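Local coordinates for protein possible glutathione S-transferase (Rhodopseudomonas palustris, PDB 3M8N) that probably catalyses the conjugation of glutathione to electrophilic substrates, at residues Tyr137-Asp151 and Phe177-Arg191. Sequence-based numbering, arbitrary orientation.
Sequences YAALQVMENHLKTND and FDLSTFPAVNAWLRR
Glu144, near the end of helix 129-146, grips the backbone of Ala184 and Val185, at the start of helix 183-193, with both carboxylate oxygens. The two helices belong to the all-helical C-terminal domain of the glutathione S-transferase fold; the axes of 137-146 and 183-191 approach to 8.1 Å and cross at 79°. Glu144 OE1 accepts from Val185 N at 3.0 Å and OE2 from Ala184 N at 3.1 Å, both on the syn side, though tilted out of the carboxylate plane. A glutamate suits this buried place, since it satisfies two first-turn N-H groups and its negative charge probably interacts favourably with the positive end of the helix dipole. Its CG stands anti to the backbone N (chi1 -172°) and the chain then bends at chi2, which brings the carboxylate across to those amides.

Packing is tight around this grip. Small Ala184 lets Leu147 come close, CB to CB at 3.7 Å, while Leu147 CD1 rests on Trp188 CB; Trp188 NE1 is hydrogen-bonded to Asp162 OD1 on helix 160-169. On the other side of Glu144, Leu140 CB lies over one face of the Phe182 ring in a CH-pi contact. Beyond Phe182, a tyrosine suits position Tyr137: its ring face takes the edge of Phe177, a T-shaped pair with planes at 61°, and its OH accepts from Asp178 N at 2.9 Å. A leucine in place of Tyr137 would probably leave that amide without its acceptor and Phe177 without the face it packs against.

Toward solvent the contact loosens. Asp151 lies over a guanidinium face of Arg191 in a long salt bridge, OD1 to NH2 3.9 Å; no N-H points at OD1, so the attraction is probably mostly electrostatic. Arginine's length also serves the backbone: Arg191 NH1 gives Asp151 O a weak, bent hydrogen bond of 2.9 Å.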
loop_
_atom_site.group_PDB
_atom_site.type_symbol
_atom_site.label_atom_id
_atom_site.label_comp_id
_atom_site.label_asym_id
_atom_site.label_seq_id
_atom_site.Cartn_x
_atom_site.Cartn_y
_atom_site.Cartn_z
ATOM N N TYR A 137 -17.023 -0.929 5.597
ATOM C CA TYR A 137 -18.033 0.064 5.361
ATOM C C TYR A 137 -17.483 1.431 5.666
ATOM O O TYR A 137 -17.861 2.395 5.034
ATOM C CB TYR A 137 -19.263 -0.198 6.235
ATOM C CG TYR A 137 -20.277 -1.171 5.663
ATOM C CD1 TYR A 137 -20.885 -0.932 4.443
ATOM C CD2 TYR A 137 -20.619 -2.321 6.353
ATOM C CE1 TYR A 137 -21.814 -1.829 3.909
ATOM C CE2 TYR A 137 -21.563 -3.236 5.842
ATOM C CZ TYR A 137 -22.159 -2.978 4.622
ATOM O OH TYR A 137 -23.063 -3.868 4.096
ATOM N N ALA A 138 -16.599 1.535 6.644
ATOM C CA ALA A 138 -15.981 2.801 6.896
ATOM C C ALA A 138 -15.121 3.227 5.697
ATOM O O ALA A 138 -15.045 4.398 5.391
ATOM C CB ALA A 138 -15.170 2.730 8.132
ATOM N N ALA A 139 -14.480 2.265 5.023
ATOM C CA ALA A 139 -13.668 2.521 3.813
ATOM C C ALA A 139 -14.551 2.961 2.627
ATOM O O ALA A 139 -14.297 4.001 1.987
ATOM C CB ALA A 139 -12.807 1.304 3.448
ATOM N N LEU A 140 -15.599 2.185 2.348
ATOM C CA LEU A 140 -16.569 2.520 1.327
ATOM C C LEU A 140 -17.164 3.873 1.526
ATOM O O LEU A 140 -17.504 4.543 0.589
ATOM C CB LEU A 140 -17.635 1.522 1.310
ATOM C CG LEU A 140 -17.199 0.184 0.833
ATOM C CD1 LEU A 140 -18.204 -0.809 1.304
ATOM C CD2 LEU A 140 -17.144 0.187 -0.649
ATOM N N GLN A 141 -17.211 4.318 2.755
ATOM C CA GLN A 141 -17.732 5.630 3.062
ATOM C C GLN A 141 -16.758 6.705 2.765
ATOM O O GLN A 141 -17.150 7.773 2.322
ATOM C CB GLN A 141 -18.121 5.727 4.552
ATOM C CG GLN A 141 -19.113 6.798 4.857
ATOM C CD GLN A 141 -20.424 6.511 4.154
ATOM O OE1 GLN A 141 -21.013 5.439 4.367
ATOM N NE2 GLN A 141 -20.859 7.440 3.266
ATOM N N VAL A 142 -15.483 6.448 3.051
ATOM C CA VAL A 142 -14.426 7.360 2.652
ATOM C C VAL A 142 -14.493 7.473 1.129
ATOM O O VAL A 142 -14.344 8.545 0.578
ATOM C CB VAL A 142 -12.996 6.887 3.108
ATOM C CG1 VAL A 142 -11.928 7.831 2.582
ATOM C CG2 VAL A 142 -12.893 6.832 4.611
HETATM N N MSE A 143 -14.746 6.365 0.461
HETATM C CA MSE A 143 -14.819 6.375 -0.991
HETATM C C MSE A 143 -16.054 7.114 -1.531
HETATM O O MSE A 143 -15.947 7.927 -2.455
HETATM C CB MSE A 143 -14.741 4.959 -1.522
HETATM C CG MSE A 143 -13.363 4.283 -1.346
HETATM SE SE MSE A 143 -13.549 2.446 -1.675
HETATM C CE MSE A 143 -13.763 2.298 -3.523
ATOM N N GLU A 144 -17.217 6.828 -0.943
ATOM C CA GLU A 144 -18.455 7.538 -1.236
ATOM C C GLU A 144 -18.267 9.019 -1.062
ATOM O O GLU A 144 -18.578 9.796 -1.954
ATOM C CB GLU A 144 -19.535 7.098 -0.266
ATOM C CG GLU A 144 -20.880 7.634 -0.613
ATOM C CD GLU A 144 -21.417 7.001 -1.855
ATOM O OE1 GLU A 144 -20.815 6.042 -2.328
ATOM O OE2 GLU A 144 -22.457 7.436 -2.374
ATOM N N ASN A 145 -17.775 9.421 0.091
ATOM C CA ASN A 145 -17.672 10.837 0.334
ATOM C C ASN A 145 -16.821 11.586 -0.704
ATOM O O ASN A 145 -17.113 12.749 -1.070
ATOM C CB ASN A 145 -17.351 11.106 1.822
ATOM C CG ASN A 145 -16.397 12.307 2.049
ATOM O OD1 ASN A 145 -15.147 12.191 1.853
ATOM N ND2 ASN A 145 -16.952 13.441 2.531
ATOM N N HIS A 146 -15.795 10.898 -1.213
ATOM C CA HIS A 146 -14.849 11.468 -2.169
ATOM C C HIS A 146 -15.428 11.531 -3.561
ATOM O O HIS A 146 -15.214 12.474 -4.296
ATOM C CB HIS A 146 -13.556 10.627 -2.174
ATOM C CG HIS A 146 -12.489 11.211 -3.014
ATOM N ND1 HIS A 146 -12.132 10.685 -4.235
ATOM C CD2 HIS A 146 -11.740 12.317 -2.840
ATOM C CE1 HIS A 146 -11.207 11.442 -4.782
ATOM N NE2 HIS A 146 -10.955 12.442 -3.960
ATOM N N LEU A 147 -16.172 10.494 -3.898
ATOM C CA LEU A 147 -16.759 10.331 -5.168
ATOM C C LEU A 147 -17.971 11.229 -5.326
ATOM O O LEU A 147 -18.613 11.226 -6.376
ATOM C CB LEU A 147 -17.161 8.871 -5.361
ATOM C CG LEU A 147 -15.974 7.956 -5.667
ATOM C CD1 LEU A 147 -16.390 6.496 -5.575
ATOM C CD2 LEU A 147 -15.359 8.264 -7.034
ATOM N N LYS A 148 -18.279 11.995 -4.285
ATOM C CA LYS A 148 -19.372 12.916 -4.328
ATOM C C LYS A 148 -18.964 14.050 -5.210
ATOM O O LYS A 148 -19.658 14.386 -6.141
ATOM C CB LYS A 148 -19.762 13.384 -2.929
ATOM C CG LYS A 148 -20.838 12.468 -2.306
ATOM C CD LYS A 148 -20.899 12.591 -0.788
ATOM C CE LYS A 148 -21.332 11.267 -0.102
ATOM N NZ LYS A 148 -22.774 10.914 -0.199
ATOM N N THR A 149 -17.820 14.643 -4.962
ATOM C CA THR A 149 -17.424 15.676 -5.863
ATOM C C THR A 149 -16.313 15.269 -6.842
ATOM O O THR A 149 -15.638 16.144 -7.360
ATOM C CB THR A 149 -16.981 16.868 -5.078
ATOM O OG1 THR A 149 -15.892 16.475 -4.264
ATOM C CG2 THR A 149 -18.102 17.347 -4.167
ATOM N N ASN A 150 -16.126 13.974 -7.116
ATOM C CA ASN A 150 -15.069 13.519 -8.000
ATOM C C ASN A 150 -15.542 12.333 -8.790
ATOM O O ASN A 150 -16.228 11.478 -8.274
ATOM C CB ASN A 150 -13.840 13.125 -7.170
ATOM C CG ASN A 150 -13.163 14.314 -6.523
ATOM O OD1 ASN A 150 -12.584 15.129 -7.196
ATOM N ND2 ASN A 150 -13.216 14.405 -5.217
ATOM N N ASP A 151 -15.177 12.254 -10.059
ATOM C CA ASP A 151 -15.550 11.070 -10.873
ATOM C C ASP A 151 -14.547 9.923 -10.762
ATOM O O ASP A 151 -14.878 8.764 -10.979
ATOM C CB ASP A 151 -15.691 11.435 -12.371
ATOM C CG ASP A 151 -17.043 12.105 -12.717
ATOM O OD1 ASP A 151 -17.820 12.380 -11.792
ATOM O OD2 ASP A 151 -17.306 12.352 -13.916
ATOM N N PHE A 177 -21.448 -7.387 1.737
ATOM C CA PHE A 177 -21.611 -5.958 1.813
ATOM C C PHE A 177 -22.831 -5.594 0.960
ATOM O O PHE A 177 -23.132 -6.218 -0.035
ATOM C CB PHE A 177 -20.357 -5.238 1.318
ATOM C CG PHE A 177 -19.178 -5.355 2.217
ATOM C CD1 PHE A 177 -18.887 -4.376 3.128
ATOM C CD2 PHE A 177 -18.339 -6.415 2.128
ATOM C CE1 PHE A 177 -17.812 -4.497 3.963
ATOM C CE2 PHE A 177 -17.239 -6.537 2.972
ATOM C CZ PHE A 177 -16.986 -5.586 3.867
ATOM N N ASP A 178 -23.527 -4.558 1.361
ATOM C CA ASP A 178 -24.714 -4.134 0.658
ATOM C C ASP A 178 -24.366 -2.760 0.207
ATOM O O ASP A 178 -24.137 -1.865 1.022
ATOM C CB ASP A 178 -25.956 -4.193 1.601
ATOM C CG ASP A 178 -27.213 -3.440 1.070
ATOM O OD1 ASP A 178 -27.335 -3.140 -0.148
ATOM O OD2 ASP A 178 -28.111 -3.173 1.918
ATOM N N LEU A 179 -24.318 -2.609 -1.112
ATOM C CA LEU A 179 -23.831 -1.385 -1.705
ATOM C C LEU A 179 -24.915 -0.381 -2.099
ATOM O O LEU A 179 -24.621 0.671 -2.685
ATOM C CB LEU A 179 -22.901 -1.744 -2.863
ATOM C CG LEU A 179 -21.433 -1.835 -2.400
ATOM C CD1 LEU A 179 -21.160 -3.212 -1.802
ATOM C CD2 LEU A 179 -20.459 -1.560 -3.553
ATOM N N SER A 180 -26.164 -0.686 -1.736
ATOM C CA SER A 180 -27.299 0.159 -2.105
ATOM C C SER A 180 -27.211 1.549 -1.505
ATOM O O SER A 180 -27.663 2.500 -2.050
ATOM C CB SER A 180 -28.614 -0.540 -1.796
ATOM O OG SER A 180 -28.706 -0.873 -0.426
ATOM N N THR A 181 -26.518 1.677 -0.414
ATOM C CA THR A 181 -26.365 2.933 0.295
ATOM C C THR A 181 -25.189 3.824 -0.258
ATOM O O THR A 181 -24.893 4.926 0.260
ATOM C CB THR A 181 -26.218 2.527 1.802
ATOM O OG1 THR A 181 -25.231 3.336 2.465
ATOM C CG2 THR A 181 -25.823 0.933 1.931
ATOM N N PHE A 182 -24.538 3.346 -1.331
ATOM C CA PHE A 182 -23.322 3.980 -1.908
ATOM C C PHE A 182 -23.470 4.149 -3.412
ATOM O O PHE A 182 -22.812 3.451 -4.174
ATOM C CB PHE A 182 -22.081 3.128 -1.638
ATOM C CG PHE A 182 -21.889 2.789 -0.210
ATOM C CD1 PHE A 182 -21.256 3.688 0.651
ATOM C CD2 PHE A 182 -22.347 1.579 0.301
ATOM C CE1 PHE A 182 -21.073 3.381 1.999
ATOM C CE2 PHE A 182 -22.175 1.278 1.632
ATOM C CZ PHE A 182 -21.551 2.196 2.482
ATOM N N PRO A 183 -24.346 5.085 -3.838
ATOM C CA PRO A 183 -24.585 5.385 -5.263
ATOM C C PRO A 183 -23.373 5.960 -6.006
ATOM O O PRO A 183 -23.158 5.586 -7.140
ATOM C CB PRO A 183 -25.724 6.426 -5.216
ATOM C CG PRO A 183 -25.683 6.979 -3.813
ATOM C CD PRO A 183 -25.209 5.899 -2.952
ATOM N N ALA A 184 -22.617 6.867 -5.374
ATOM C CA ALA A 184 -21.404 7.444 -5.956
ATOM C C ALA A 184 -20.394 6.354 -6.186
ATOM O O ALA A 184 -19.760 6.321 -7.231
ATOM C CB ALA A 184 -20.836 8.497 -5.060
ATOM N N VAL A 185 -20.314 5.408 -5.265
ATOM C CA VAL A 185 -19.437 4.267 -5.445
ATOM C C VAL A 185 -19.879 3.468 -6.603
ATOM O O VAL A 185 -19.084 3.052 -7.392
ATOM C CB VAL A 185 -19.258 3.375 -4.150
ATOM C CG1 VAL A 185 -18.550 2.069 -4.464
ATOM C CG2 VAL A 185 -18.450 4.119 -3.115
ATOM N N ASN A 186 -21.165 3.235 -6.696
ATOM C CA ASN A 186 -21.650 2.364 -7.713
ATOM C C ASN A 186 -21.551 2.977 -9.110
ATOM O O ASN A 186 -21.364 2.278 -10.093
ATOM C CB ASN A 186 -23.100 2.023 -7.386
ATOM C CG ASN A 186 -23.266 1.050 -6.170
ATOM O OD1 ASN A 186 -23.984 1.378 -5.211
ATOM N ND2 ASN A 186 -22.672 -0.154 -6.249
ATOM N N ALA A 187 -21.673 4.293 -9.196
ATOM C CA ALA A 187 -21.539 5.010 -10.471
ATOM C C ALA A 187 -20.103 4.928 -10.953
ATOM O O ALA A 187 -19.838 4.742 -12.143
ATOM C CB ALA A 187 -21.971 6.505 -10.326
ATOM N N TRP A 188 -19.186 5.050 -9.990
ATOM C CA TRP A 188 -17.736 4.857 -10.208
ATOM C C TRP A 188 -17.371 3.450 -10.757
ATOM O O TRP A 188 -16.668 3.311 -11.764
ATOM C CB TRP A 188 -16.947 5.230 -8.928
ATOM C CG TRP A 188 -15.510 4.867 -9.021
ATOM C CD1 TRP A 188 -14.545 5.542 -9.670
ATOM C CD2 TRP A 188 -14.901 3.707 -8.488
ATOM N NE1 TRP A 188 -13.343 4.896 -9.561
ATOM C CE2 TRP A 188 -13.534 3.760 -8.829
ATOM C CE3 TRP A 188 -15.371 2.633 -7.737
ATOM C CZ2 TRP A 188 -12.629 2.775 -8.453
ATOM C CZ3 TRP A 188 -14.475 1.676 -7.343
ATOM C CH2 TRP A 188 -13.108 1.753 -7.719
ATOM N N LEU A 189 -17.926 2.407 -10.159
ATOM C CA LEU A 189 -17.724 1.048 -10.670
ATOM C C LEU A 189 -18.138 0.919 -12.079
ATOM O O LEU A 189 -17.421 0.310 -12.853
ATOM C CB LEU A 189 -18.469 -0.003 -9.823
ATOM C CG LEU A 189 -18.100 -0.143 -8.348
ATOM C CD1 LEU A 189 -19.231 -0.794 -7.553
ATOM C CD2 LEU A 189 -16.812 -0.926 -8.253
ATOM N N ARG A 190 -19.306 1.469 -12.418
ATOM C CA ARG A 190 -19.796 1.430 -13.796
ATOM C C ARG A 190 -18.911 2.248 -14.676
ATOM O O ARG A 190 -18.676 1.856 -15.778
ATOM C CB ARG A 190 -21.283 1.862 -13.939
ATOM C CG ARG A 190 -22.323 0.765 -13.462
ATOM C CD ARG A 190 -23.887 1.100 -13.623
ATOM N NE ARG A 190 -24.266 2.312 -12.874
ATOM C CZ ARG A 190 -24.752 2.354 -11.621
ATOM N NH1 ARG A 190 -24.991 1.236 -10.925
ATOM N NH2 ARG A 190 -24.990 3.528 -11.065
ATOM N N ARG A 191 -18.389 3.378 -14.208
ATOM C CA ARG A 191 -17.502 4.189 -15.037
ATOM C C ARG A 191 -16.231 3.431 -15.408
ATOM O O ARG A 191 -15.786 3.427 -16.558
ATOM C CB ARG A 191 -17.176 5.407 -14.236
ATOM C CG ARG A 191 -16.713 6.549 -14.982
ATOM C CD ARG A 191 -16.496 7.739 -14.028
ATOM N NE ARG A 191 -17.756 8.295 -13.580
ATOM C CZ ARG A 191 -18.242 8.322 -12.337
ATOM N NH1 ARG A 191 -17.584 7.866 -11.293
ATOM N NH2 ARG A 191 -19.451 8.841 -12.146
#